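Local coordinates for stage III sporulation protein AB (Bacillus subtilis, PDB 6BS9), which is essential for sporulation and probably acts in a secretion-system-like transport apparatus, the model covering a helical portion of the longer protein, at residues A[6-11]-A[41-46]; A[15-20]-A[87-92]; A[29-34]-A[51-56]. One frame throughout, in Å; residues are numbered along the deposited sequence.

Contact 1 (A[6-11]-A[41-46]). With SO4 (sulfate ion), chain G.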
ATOM      1  N   ARG A   6      -4.182 -13.743  -2.856  1.00 45.36           N
ATOM      2  CA  ARG A   6      -3.544 -12.635  -3.559  1.00 43.67           C
ATOM      3  C   ARG A   6      -4.502 -11.524  -4.078  1.00 38.78           C
ATOM      4  O   ARG A   6      -4.287 -10.386  -3.785  1.00 37.09           O
ATOM      5  CB  ARG A   6      -2.691 -13.189  -4.695  1.00 42.33           C
ATOM      6  CG  ARG A   6      -1.907 -12.178  -5.455  1.00 43.41           C
ATOM      7  CD  ARG A   6      -1.202 -12.860  -6.588  1.00 43.68           C
ATOM      8  NE  ARG A   6      -0.641 -11.855  -7.469  1.00 46.48           N
ATOM      9  CZ  ARG A   6      -0.571 -11.929  -8.810  1.00 44.81           C
ATOM     10  NH1 ARG A   6      -1.041 -12.969  -9.473  1.00 44.59           N
ATOM     11  NH2 ARG A   6      -0.030 -10.926  -9.468  1.00 42.56           N
ATOM     12  N   PRO A   7      -5.565 -11.872  -4.815  1.00 38.47           N
ATOM     13  CA  PRO A   7      -6.519 -10.851  -5.237  1.00 37.53           C
ATOM     14  C   PRO A   7      -7.165 -10.102  -4.116  1.00 37.93           C
ATOM     15  O   PRO A   7      -7.344  -8.887  -4.234  1.00 36.63           O
ATOM     16  CB  PRO A   7      -7.615 -11.663  -5.985  1.00 39.39           C
ATOM     17  CG  PRO A   7      -6.988 -12.977  -6.251  1.00 38.95           C
ATOM     18  CD  PRO A   7      -6.038 -13.223  -5.158  1.00 38.47           C
ATOM     19  N   ARG A   8      -7.535 -10.831  -3.049  1.00 38.25           N
ATOM     20  CA  ARG A   8      -8.129 -10.245  -1.876  1.00 41.18           C
ATOM     21  C   ARG A   8      -7.163  -9.225  -1.218  1.00 37.46           C
ATOM     22  O   ARG A   8      -7.599  -8.148  -0.779  1.00 33.50           O
ATOM     23  CB  ARG A   8      -8.583 -11.342  -0.914  1.00 48.07           C
ATOM     24  CG  ARG A   8      -9.302 -10.883   0.368  1.00 60.69           C
ATOM     25  CD  ARG A   8      -9.704 -12.051   1.351  1.00 70.66           C
ATOM     26  NE  ARG A   8     -10.934 -11.754   2.106  1.00 81.49           N
ATOM     27  CZ  ARG A   8     -11.023 -11.261   3.359  1.00 86.54           C
ATOM     28  NH1 ARG A   8     -12.241 -11.046   3.876  1.00 84.24           N
ATOM     29  NH2 ARG A   8      -9.943 -10.977   4.110  1.00 86.15           N
ATOM     30  N   GLN A   9      -5.883  -9.536  -1.174  1.00 33.33           N
ATOM     31  CA  GLN A   9      -4.950  -8.650  -0.519  1.00 34.71           C
ATOM     32  C   GLN A   9      -4.659  -7.422  -1.397  1.00 34.95           C
ATOM     33  O   GLN A   9      -4.537  -6.299  -0.886  1.00 32.87           O
ATOM     34  CB  GLN A   9      -3.674  -9.390  -0.125  1.00 36.89           C
ATOM     35  CG  GLN A   9      -3.863 -10.343   1.063  1.00 37.05           C
ATOM     36  CD  GLN A   9      -2.570 -11.052   1.525  1.00 37.05           C
ATOM     37  OE1 GLN A   9      -1.447 -10.773   1.068  1.00 34.41           O
ATOM     38  NE2 GLN A   9      -2.761 -12.012   2.414  1.00 38.80           N
ATOM     39  N   ILE A  10      -4.663  -7.614  -2.720  1.00 31.84           N
ATOM     40  CA  ILE A  10      -4.533  -6.470  -3.622  1.00 30.95           C
ATOM     41  C   ILE A  10      -5.710  -5.548  -3.481  1.00 30.15           C
ATOM     42  O   ILE A  10      -5.570  -4.356  -3.398  1.00 29.95           O
ATOM     43  CB  ILE A  10      -4.371  -6.953  -5.071  1.00 31.45           C
ATOM     44  CG1 ILE A  10      -3.031  -7.683  -5.172  1.00 33.05           C
ATOM     45  CG2 ILE A  10      -4.357  -5.775  -6.024  1.00 30.50           C
ATOM     46  CD1 ILE A  10      -2.903  -8.487  -6.437  1.00 35.58           C
ATOM     47  N   ARG A  11      -6.884  -6.115  -3.343  1.00 32.20           N
ATOM     48  CA  ARG A  11      -8.096  -5.324  -3.214  1.00 34.50           C
ATOM     49  C   ARG A  11      -8.056  -4.465  -1.983  1.00 33.81           C
ATOM     50  O   ARG A  11      -8.402  -3.277  -2.019  1.00 35.74           O
ATOM     51  CB  ARG A  11      -9.308  -6.266  -3.197  1.00 35.72           C
ATOM     52  CG  ARG A  11     -10.634  -5.618  -3.406  1.00 37.56           C
ATOM     53  CD  ARG A  11     -11.714  -6.685  -3.502  1.00 41.57           C
ATOM     54  NE  ARG A  11     -11.815  -7.494  -2.289  1.00 43.85           N
ATOM     55  CZ  ARG A  11     -11.799  -8.820  -2.369  1.00 44.93           C
ATOM     56  NH1 ARG A  11     -11.904  -9.499  -1.256  1.00 42.32           N
ATOM     57  NH2 ARG A  11     -11.683  -9.464  -3.585  1.00 42.39           N
ATOM     58  N   GLN A  41      -8.963  -1.128  10.836  1.00 42.43           N
ATOM     59  CA  GLN A  41     -10.075  -1.672  10.083  1.00 40.49           C
ATOM     60  C   GLN A  41      -9.734  -2.927   9.241  1.00 40.02           C
ATOM     61  O   GLN A  41     -10.430  -3.992   9.284  1.00 39.04           O
ATOM     62  CB  GLN A  41     -10.709  -0.527   9.318  1.00 40.64           C
ATOM     63  CG  GLN A  41     -11.461   0.400  10.259  1.00 43.27           C
ATOM     64  CD  GLN A  41     -11.964   1.641   9.522  1.00 44.82           C
ATOM     65  OE1 GLN A  41     -13.124   1.700   9.030  1.00 44.65           O
ATOM     66  NE2 GLN A  41     -11.084   2.627   9.404  1.00 45.52           N
ATOM     67  N   LEU A  42      -8.618  -2.866   8.568  1.00 39.04           N
ATOM     68  CA  LEU A  42      -8.183  -4.000   7.756  1.00 37.31           C
ATOM     69  C   LEU A  42      -7.786  -5.252   8.539  1.00 35.22           C
ATOM     70  O   LEU A  42      -7.262  -5.210   9.650  1.00 32.75           O
ATOM     71  CB  LEU A  42      -6.948  -3.647   7.016  1.00 39.96           C
ATOM     72  CG  LEU A  42      -7.018  -2.552   6.011  1.00 41.11           C
ATOM     73  CD1 LEU A  42      -5.598  -2.107   5.693  1.00 45.16           C
ATOM     74  CD2 LEU A  42      -7.688  -3.111   4.778  1.00 42.55           C
ATOM     75  N   ALA A  43      -8.088  -6.374   7.927  1.00 34.60           N
ATOM     76  CA  ALA A  43      -7.728  -7.659   8.419  1.00 34.96           C
ATOM     77  C   ALA A  43      -6.242  -7.873   8.217  1.00 33.56           C
ATOM     78  O   ALA A  43      -5.636  -7.273   7.372  1.00 30.13           O
ATOM     79  CB  ALA A  43      -8.516  -8.756   7.654  1.00 34.84           C
ATOM     80  N   GLN A  44      -5.711  -8.794   9.004  1.00 34.65           N
ATOM     81  CA  GLN A  44      -4.334  -9.242   8.863  1.00 36.13           C
ATOM     82  C   GLN A  44      -4.247 -10.168   7.684  1.00 33.30           C
ATOM     83  O   GLN A  44      -5.217 -10.799   7.381  1.00 31.20           O
ATOM     84  CB  GLN A  44      -3.899 -10.009  10.084  1.00 40.00           C
ATOM     85  CG  GLN A  44      -3.969  -9.179  11.349  1.00 41.91           C
ATOM     86  CD  GLN A  44      -2.770  -8.357  11.521  1.00 48.00           C
ATOM     87  OE1 GLN A  44      -2.051  -7.935  10.551  1.00 46.18           O
ATOM     88  NE2 GLN A  44      -2.441  -8.189  12.796  1.00 52.59           N
ATOM     89  N   PRO A  45      -3.114 -10.231   7.017  1.00 32.84           N
ATOM     90  CA  PRO A  45      -1.832  -9.566   7.409  1.00 34.29           C
ATOM     91  C   PRO A  45      -1.605  -8.149   6.822  1.00 35.67           C
ATOM     92  O   PRO A  45      -0.692  -7.456   7.291  1.00 37.05           O
ATOM     93  CB  PRO A  45      -0.755 -10.536   6.872  1.00 34.94           C
ATOM     94  CG  PRO A  45      -1.441 -11.169   5.691  1.00 36.77           C
ATOM     95  CD  PRO A  45      -2.909 -11.329   6.073  1.00 34.80           C
ATOM     96  N   VAL A  46      -2.454  -7.687   5.894  1.00 32.68           N
ATOM     97  CA  VAL A  46      -2.247  -6.364   5.289  1.00 31.76           C
ATOM     98  C   VAL A  46      -2.314  -5.238   6.300  1.00 32.57           C
ATOM     99  O   VAL A  46      -1.538  -4.298   6.239  1.00 33.39           O
ATOM    100  CB  VAL A  46      -3.252  -6.119   4.159  1.00 31.28           C
ATOM    101  CG1 VAL A  46      -3.205  -4.716   3.640  1.00 31.53           C
ATOM    102  CG2 VAL A  46      -2.952  -7.069   2.985  1.00 30.03           C
TER
HETATM  103  S   SO4 G 203       0.623 -13.019 -12.818  1.00 82.88           S
HETATM  104  O1  SO4 G 203       0.492 -12.107 -13.973  1.00 83.83           O
HETATM  105  O2  SO4 G 203      -0.164 -12.436 -11.716  1.00 90.58           O
HETATM  106  O3  SO4 G 203       0.067 -14.371 -13.114  1.00 69.55           O
HETATM  107  O4  SO4 G 203       2.063 -13.055 -12.438  1.00 73.43           O
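The corner of a helical hairpin, where the chain turns from helix 31-41 into helix 46-58 through a cis peptide bond before P45, closes here against the N-terminal helix 2-26. Q9 does most of the work from the helix side. Its CG stands beside the backbone N, anti to the carbonyl carbon (chi1 -73°), and from there the chain runs out extended to the amide. The P45 ring crosses the end of this chain at about a right angle, with CG 3.6 Å and CD 3.7 Å from Q9 NE2; these are van der Waals contacts of the amide nitrogen with ring carbons. Closer to the backbone, V46 slides past Q9 in the opposite direction, its CG2 methyl 3.9 Å from Q9 CG. The other end of the amide is spoken for elsewhere, since OE1 takes a hydrogen bond from the backbone N of S80, which should fix how the amide is turned. R8 adds only a light touch: the edge of its guanidinium comes no nearer than 4.4 Å, from NH2 to A43 CB. R6 faces elsewhere: its extended chain carries the guanidinium to a sulfate ion, probably from the crystallisation liquor, whose O2 accepts from NH2 at 2.7 Å and from NH1 at a doubtfully short distance. R6 NE also makes a salt bridge with E85. With an alanine here the E85 carboxylate would probably lose this cationic mate, and the sulfate oxygen the guanidinium that holds it. The whole is typical of an all-helical fold in which a short connection between consecutive helices is seated on a third helix, here by van der Waals contact with no polar bond between the two segments.

Contact 2 (A[15-20]-A[87-92])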
ATOM      1  N   ALA A  15      -7.868  -0.279  -1.517  1.00 31.03           N
ATOM      2  CA  ALA A  15      -8.724   0.458  -0.619  1.00 32.31           C
ATOM      3  C   ALA A  15      -7.907   1.389   0.280  1.00 32.83           C
ATOM      4  O   ALA A  15      -8.210   2.556   0.440  1.00 32.68           O
ATOM      5  CB  ALA A  15      -9.572  -0.509   0.231  1.00 34.43           C
ATOM      6  N   ALA A  16      -6.914   0.815   0.937  1.00 31.13           N
ATOM      7  CA  ALA A  16      -6.131   1.518   1.888  1.00 30.06           C
ATOM      8  C   ALA A  16      -5.341   2.640   1.212  1.00 31.62           C
ATOM      9  O   ALA A  16      -5.326   3.771   1.728  1.00 29.85           O
ATOM     10  CB  ALA A  16      -5.163   0.534   2.533  1.00 32.25           C
ATOM     11  N   LEU A  17      -4.672   2.338   0.084  1.00 30.15           N
ATOM     12  CA  LEU A  17      -3.950   3.395  -0.636  1.00 31.11           C
ATOM     13  C   LEU A  17      -4.823   4.504  -1.231  1.00 29.21           C
ATOM     14  O   LEU A  17      -4.441   5.680  -1.260  1.00 27.41           O
ATOM     15  CB  LEU A  17      -3.062   2.793  -1.721  1.00 33.73           C
ATOM     16  CG  LEU A  17      -2.018   1.776  -1.167  1.00 36.28           C
ATOM     17  CD1 LEU A  17      -1.060   1.343  -2.269  1.00 36.54           C
ATOM     18  CD2 LEU A  17      -1.250   2.294   0.018  1.00 36.59           C
ATOM     19  N   GLN A  18      -6.025   4.172  -1.626  1.00 29.90           N
ATOM     20  CA  GLN A  18      -6.945   5.234  -2.022  1.00 33.06           C
ATOM     21  C   GLN A  18      -7.218   6.184  -0.851  1.00 33.50           C
ATOM     22  O   GLN A  18      -7.231   7.406  -1.008  1.00 36.08           O
ATOM     23  CB  GLN A  18      -8.202   4.634  -2.519  1.00 35.43           C
ATOM     24  CG  GLN A  18      -9.240   5.614  -2.948  1.00 38.83           C
ATOM     25  CD  GLN A  18     -10.459   4.860  -3.403  1.00 39.03           C
ATOM     26  OE1 GLN A  18     -10.625   4.591  -4.575  1.00 39.16           O
ATOM     27  NE2 GLN A  18     -11.301   4.474  -2.449  1.00 41.91           N
ATOM     28  N   SER A  19      -7.360   5.639   0.344  1.00 32.58           N
ATOM     29  CA  SER A  19      -7.584   6.500   1.537  1.00 32.05           C
ATOM     30  C   SER A  19      -6.397   7.299   1.922  1.00 30.54           C
ATOM     31  O   SER A  19      -6.496   8.470   2.220  1.00 30.47           O
ATOM     32  CB  SER A  19      -8.053   5.651   2.665  1.00 31.52           C
ATOM     33  OG  SER A  19      -9.314   5.103   2.307  1.00 32.59           O
ATOM     34  N   LEU A  20      -5.229   6.717   1.770  1.00 31.88           N
ATOM     35  CA  LEU A  20      -4.042   7.498   2.055  1.00 34.41           C
ATOM     36  C   LEU A  20      -3.799   8.578   1.019  1.00 36.36           C
ATOM     37  O   LEU A  20      -3.375   9.675   1.393  1.00 39.28           O
ATOM     38  CB  LEU A  20      -2.788   6.656   2.117  1.00 37.29           C
ATOM     39  CG  LEU A  20      -2.599   5.699   3.265  1.00 37.40           C
ATOM     40  CD1 LEU A  20      -1.235   5.068   3.209  1.00 38.52           C
ATOM     41  CD2 LEU A  20      -2.849   6.300   4.644  1.00 38.55           C
ATOM     42  N   GLU A  87       7.149  -4.426  -6.264  1.00 39.42           N
ATOM     43  CA  GLU A  87       7.712  -3.321  -7.016  1.00 40.33           C
ATOM     44  C   GLU A  87       6.719  -2.155  -7.088  1.00 38.12           C
ATOM     45  O   GLU A  87       7.095  -1.019  -6.938  1.00 38.73           O
ATOM     46  CB  GLU A  87       8.156  -3.776  -8.435  1.00 43.08           C
ATOM     47  CG  GLU A  87       9.428  -4.663  -8.451  1.00 46.68           C
ATOM     48  CD  GLU A  87      10.667  -4.002  -7.842  1.00 48.60           C
ATOM     49  OE1 GLU A  87      10.869  -2.743  -8.052  1.00 46.88           O
ATOM     50  OE2 GLU A  87      11.433  -4.731  -7.129  1.00 54.39           O
ATOM     51  N   VAL A  88       5.452  -2.463  -7.288  1.00 36.22           N
ATOM     52  CA  VAL A  88       4.466  -1.442  -7.258  1.00 36.42           C
ATOM     53  C   VAL A  88       4.420  -0.758  -5.909  1.00 35.28           C
ATOM     54  O   VAL A  88       4.402   0.477  -5.840  1.00 33.88           O
ATOM     55  CB  VAL A  88       3.070  -1.974  -7.663  1.00 36.79           C
ATOM     56  CG1 VAL A  88       2.001  -0.915  -7.435  1.00 36.50           C
ATOM     57  CG2 VAL A  88       3.079  -2.401  -9.133  1.00 36.67           C
ATOM     58  N   LEU A  89       4.412  -1.535  -4.825  1.00 36.82           N
ATOM     59  CA  LEU A  89       4.399  -0.950  -3.491  1.00 36.81           C
ATOM     60  C   LEU A  89       5.658  -0.134  -3.167  1.00 39.87           C
ATOM     61  O   LEU A  89       5.578   0.906  -2.517  1.00 45.21           O
ATOM     62  CB  LEU A  89       4.107  -2.025  -2.465  1.00 37.47           C
ATOM     63  CG  LEU A  89       2.685  -2.598  -2.591  1.00 37.39           C
ATOM     64  CD1 LEU A  89       2.511  -3.838  -1.793  1.00 36.24           C
ATOM     65  CD2 LEU A  89       1.602  -1.577  -2.187  1.00 37.60           C
ATOM     66  N   LYS A  90       6.796  -0.571  -3.664  1.00 42.16           N
ATOM     67  CA  LYS A  90       8.040   0.185  -3.556  1.00 47.51           C
ATOM     68  C   LYS A  90       7.940   1.484  -4.311  1.00 42.89           C
ATOM     69  O   LYS A  90       8.328   2.516  -3.781  1.00 40.48           O
ATOM     70  CB  LYS A  90       9.225  -0.652  -4.078  1.00 53.21           C
ATOM     71  CG  LYS A  90      10.600  -0.040  -3.813  1.00 64.19           C
ATOM     72  CD  LYS A  90      11.747  -0.925  -4.329  1.00 70.93           C
ATOM     73  CE  LYS A  90      13.126  -0.405  -3.883  1.00 75.70           C
ATOM     74  NZ  LYS A  90      14.188  -1.471  -3.823  1.00 75.96           N
ATOM     75  N   GLN A  91       7.437   1.451  -5.546  1.00 43.12           N
ATOM     76  CA  GLN A  91       7.207   2.704  -6.328  1.00 44.33           C
ATOM     77  C   GLN A  91       6.239   3.654  -5.618  1.00 38.66           C
ATOM     78  O   GLN A  91       6.431   4.863  -5.648  1.00 38.32           O
ATOM     79  CB  GLN A  91       6.946   2.581  -7.882  1.00 49.02           C
ATOM     80  CG  GLN A  91       6.193   1.420  -8.518  1.00 53.82           C
ATOM     81  CD  GLN A  91       5.543   1.788  -9.899  0.50 50.22           C
ATOM     82  OE1 GLN A  91       4.392   1.470 -10.146  0.50 45.90           O
ATOM     83  NE2 GLN A  91       6.287   2.470 -10.762  0.50 50.49           N
ATOM     84  N   PHE A  92       5.252   3.115  -4.916  1.00 36.50           N
ATOM     85  CA  PHE A  92       4.407   3.962  -4.088  1.00 36.30           C
ATOM     86  C   PHE A  92       5.224   4.694  -2.994  1.00 38.42           C
ATOM     87  O   PHE A  92       5.038   5.880  -2.773  1.00 38.62           O
ATOM     88  CB  PHE A  92       3.208   3.195  -3.490  1.00 32.92           C
ATOM     89  CG  PHE A  92       2.393   3.998  -2.515  1.00 29.52           C
ATOM     90  CD1 PHE A  92       1.509   4.913  -2.945  1.00 29.26           C
ATOM     91  CD2 PHE A  92       2.537   3.837  -1.156  1.00 28.18           C
ATOM     92  CE1 PHE A  92       0.724   5.657  -2.043  1.00 29.16           C
ATOM     93  CE2 PHE A  92       1.823   4.595  -0.267  1.00 28.46           C
ATOM     94  CZ  PHE A  92       0.902   5.512  -0.703  1.00 27.81           C
TER
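L17 is the first residue along 15-20 to reach 87-92, and it carries most of the contact by sending its two methyls to different partners. CD1 meets CD2 of L89 at 4.0 Å, a plain apolar touch at the ends of two leucines. CD2 instead lies over one face of the F92 ring, offset toward its rim, with CE2 the nearest ring atom at 3.8 Å. That methyl sits 4.1 Å from the ring centroid and 23° off the normal, a CH-pi contact. With CG anti to the backbone N (chi1 174°) the F92 ring is carried out toward L17, and chi2 of 78° turns it so that a face lies against the methyl, while the L17 side chain runs past it in the opposite direction. One turn on, L20 adds a looser contact: its CD1 approaches CZ of F92 at 4.5 Å, obliquely. The two segments run nearly parallel, but their axes come no closer than 13.2 Å. So the backbones are well separated, and only long side chains bridge the gap, all four of the touching residues being buried. Other helices crowd in around them. L112 and L115 of helix 101-128 touch L17, as does F50 of helix 46-58, while I38 and A34 of helix 31-41 pack on L20. From helix 64-75, W68 sets its ring edge-to-face with F92 and gives its NE1 hydrogen bond to the backbone O of L89, tying that helix to helix 83-95 beside the central apolar cluster.

Contact 3 (A[29-34]-A[51-56])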
ATOM      1  N   THR A  29      -5.482  15.188   8.293  1.00 48.79           N
ATOM      2  CA  THR A  29      -5.105  14.151   9.190  1.00 48.37           C
ATOM      3  C   THR A  29      -3.567  13.876   9.031  1.00 44.73           C
ATOM      4  O   THR A  29      -3.085  13.676   7.936  1.00 44.29           O
ATOM      5  CB  THR A  29      -6.006  12.951   8.923  1.00 47.17           C
ATOM      6  OG1 THR A  29      -7.363  13.415   8.965  1.00 51.61           O
ATOM      7  CG2 THR A  29      -5.844  11.908   9.954  1.00 46.21           C
ATOM      8  N   PRO A  30      -2.812  13.912  10.138  1.00 43.69           N
ATOM      9  CA  PRO A  30      -1.410  13.453  10.024  1.00 39.42           C
ATOM     10  C   PRO A  30      -1.320  12.026   9.502  1.00 38.53           C
ATOM     11  O   PRO A  30      -2.186  11.190   9.751  1.00 37.01           O
ATOM     12  CB  PRO A  30      -0.899  13.533  11.429  1.00 41.07           C
ATOM     13  CG  PRO A  30      -1.792  14.538  12.111  1.00 41.95           C
ATOM     14  CD  PRO A  30      -3.156  14.311  11.524  1.00 41.38           C
ATOM     15  N   LEU A  31      -0.353  11.807   8.634  1.00 37.13           N
ATOM     16  CA  LEU A  31      -0.234  10.575   7.881  1.00 39.12           C
ATOM     17  C   LEU A  31      -0.195   9.372   8.890  1.00 37.01           C
ATOM     18  O   LEU A  31      -0.764   8.282   8.632  1.00 37.21           O
ATOM     19  CB  LEU A  31       0.999  10.678   6.938  1.00 39.23           C
ATOM     20  CG  LEU A  31       1.167   9.741   5.761  1.00 42.67           C
ATOM     21  CD1 LEU A  31      -0.095   9.725   4.917  1.00 46.69           C
ATOM     22  CD2 LEU A  31       2.327  10.206   4.891  1.00 45.20           C
ATOM     23  N   HIS A  32       0.511   9.565   9.987  1.00 33.43           N
ATOM     24  CA  HIS A  32       0.597   8.491  10.967  1.00 36.28           C
ATOM     25  C   HIS A  32      -0.763   8.112  11.554  1.00 37.06           C
ATOM     26  O   HIS A  32      -1.081   6.932  11.673  1.00 36.88           O
ATOM     27  CB  HIS A  32       1.626   8.818  12.060  1.00 38.16           C
ATOM     28  CG  HIS A  32       1.216   9.893  13.016  1.00 39.01           C
ATOM     29  ND1 HIS A  32       0.526   9.640  14.182  1.00 41.18           N
ATOM     30  CD2 HIS A  32       1.450  11.227  12.993  1.00 41.10           C
ATOM     31  CE1 HIS A  32       0.345  10.775  14.838  1.00 41.68           C
ATOM     32  NE2 HIS A  32       0.879  11.757  14.126  1.00 42.86           N
ATOM     33  N   THR A  33      -1.602   9.098  11.838  1.00 36.38           N
ATOM     34  CA  THR A  33      -2.939   8.830  12.296  1.00 35.57           C
ATOM     35  C   THR A  33      -3.800   8.187  11.185  1.00 34.90           C
ATOM     36  O   THR A  33      -4.498   7.230  11.415  1.00 37.01           O
ATOM     37  CB  THR A  33      -3.553  10.124  12.792  1.00 40.13           C
ATOM     38  OG1 THR A  33      -2.683  10.688  13.806  1.00 40.86           O
ATOM     39  CG2 THR A  33      -4.946   9.919  13.371  1.00 39.13           C
ATOM     40  N   ALA A  34      -3.739   8.687   9.962  1.00 34.35           N
ATOM     41  CA  ALA A  34      -4.510   8.112   8.865  1.00 32.16           C
ATOM     42  C   ALA A  34      -4.149   6.621   8.686  1.00 32.72           C
ATOM     43  O   ALA A  34      -5.006   5.749   8.558  1.00 33.96           O
ATOM     44  CB  ALA A  34      -4.225   8.864   7.598  1.00 32.27           C
ATOM     45  N   SER A  51      -0.077  -0.444  10.256  1.00 33.53           N
ATOM     46  CA  SER A  51       0.339  -0.148  11.647  1.00 36.49           C
ATOM     47  C   SER A  51       1.854   0.019  11.771  1.00 36.11           C
ATOM     48  O   SER A  51       2.302   0.930  12.454  1.00 37.33           O
ATOM     49  CB  SER A  51      -0.201  -1.202  12.695  1.00 36.08           C
ATOM     50  OG  SER A  51       0.148  -2.484  12.350  1.00 38.31           O
ATOM     51  N   ALA A  52       2.619  -0.820  11.086  1.00 34.69           N
ATOM     52  CA  ALA A  52       4.075  -0.597  11.015  1.00 35.53           C
ATOM     53  C   ALA A  52       4.468   0.750  10.419  1.00 36.03           C
ATOM     54  O   ALA A  52       5.370   1.388  10.936  1.00 38.19           O
ATOM     55  CB  ALA A  52       4.719  -1.686  10.225  1.00 33.88           C
ATOM     56  N   PHE A  53       3.779   1.175   9.357  1.00 35.18           N
ATOM     57  CA  PHE A  53       4.038   2.452   8.721  1.00 34.20           C
ATOM     58  C   PHE A  53       3.748   3.590   9.701  1.00 35.21           C
ATOM     59  O   PHE A  53       4.572   4.494   9.861  1.00 36.15           O
ATOM     60  CB  PHE A  53       3.146   2.585   7.484  1.00 34.64           C
ATOM     61  CG  PHE A  53       3.346   3.851   6.681  1.00 33.49           C
ATOM     62  CD1 PHE A  53       4.596   4.343   6.402  1.00 34.58           C
ATOM     63  CD2 PHE A  53       2.275   4.517   6.145  1.00 35.74           C
ATOM     64  CE1 PHE A  53       4.784   5.482   5.591  1.00 35.77           C
ATOM     65  CE2 PHE A  53       2.441   5.663   5.308  1.00 35.77           C
ATOM     66  CZ  PHE A  53       3.707   6.156   5.044  1.00 35.55           C
ATOM     67  N   SER A  54       2.625   3.483  10.396  1.00 36.66           N
ATOM     68  CA  SER A  54       2.236   4.458  11.428  1.00 38.13           C
ATOM     69  C   SER A  54       3.255   4.574  12.538  1.00 37.40           C
ATOM     70  O   SER A  54       3.712   5.638  12.871  1.00 35.69           O
ATOM     71  CB  SER A  54       0.883   4.057  12.027  1.00 39.94           C
ATOM     72  OG  SER A  54       0.511   4.936  13.051  1.00 40.31           O
ATOM     73  N   ASP A  55       3.685   3.443  13.083  1.00 38.28           N
ATOM     74  CA  ASP A  55       4.766   3.470  14.060  1.00 39.43           C
ATOM     75  C   ASP A  55       6.025   4.177  13.522  1.00 40.51           C
ATOM     76  O   ASP A  55       6.661   4.909  14.221  1.00 40.84           O
ATOM     77  CB  ASP A  55       5.154   2.029  14.461  1.00 40.75           C
ATOM     78  CG  ASP A  55       4.078   1.333  15.230  1.00 42.04           C
ATOM     79  OD1 ASP A  55       3.157   2.023  15.763  1.00 46.23           O
ATOM     80  OD2 ASP A  55       4.132   0.072  15.297  1.00 45.90           O
ATOM     81  N   GLN A  56       6.432   3.862  12.305  1.00 44.93           N
ATOM     82  CA  GLN A  56       7.734   4.321  11.798  1.00 47.85           C
ATOM     83  C   GLN A  56       7.666   5.795  11.631  1.00 46.42           C
ATOM     84  O   GLN A  56       8.596   6.471  11.955  1.00 48.77           O
ATOM     85  CB  GLN A  56       8.108   3.657  10.449  1.00 51.44           C
ATOM     86  CG  GLN A  56       8.904   2.357  10.483  1.00 58.13           C
ATOM     87  CD  GLN A  56       9.986   2.374  11.526  1.00 61.88           C
ATOM     88  OE1 GLN A  56       9.825   1.796  12.596  1.00 66.23           O
ATOM     89  NE2 GLN A  56      11.079   3.049  11.233  1.00 66.25           N
TER
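S54 OG donates a hydrogen bond of 2.9 Å to the backbone O of H32, joining helix 46-58 to the first turn of helix 31-41. The hydroxyl comes in from above the carbonyl plane, 42° out of it, with a C=O...OG angle of 124°. S54 holds the hydroxyl out to H32 with chi1 at 178°, OG lying opposite the backbone N, and the same oxygen also has a weak hydrogen bond with Q36 NE2. The approach is tight, the CA atoms of H32 and S54 being 4.4 Å apart, consistent with the small serine side chain at this point. H32 takes part through its backbone and CB, the latter 3.9 Å from S54 O; the imidazole leads away from the contact. A second, apolar touch lies beside this bond: L31 CD2 meets CZ of F53 at 4.3 Å, obliquely to the ring. Around it, I24 of helix 2-26 packs on L31, and L57, farther along helix 46-58, touches both L31 and H32. F53 also touches helix 64-75, where W68 makes an edge-to-face pair with it; helix 2-26 thus packs on the 31-34 side and helix 64-75 on the 51-56 side.

How the contacts relate
Contact 2 is the core of the set, about 3 Å from the centre of the chain to its own centre, wholly buried and purely apolar. Contacts 1 and 3 lie farther out, at about 10 and 12 Å, are only partly buried, and mix polar atoms with carbon; contact 3 alone has a hydrogen bond between its segments. Helix 2-26 serves both contact 1 and contact 2, whereas contact 3 joins the two helices whose connecting corner takes part in contact 1. The packing is continuous: L42 CD1 reaches A16 CB at 4.1 Å, and L20 CD2 reaches A34 CB at 4.1 Å. Contacts 1 and 3 do not touch.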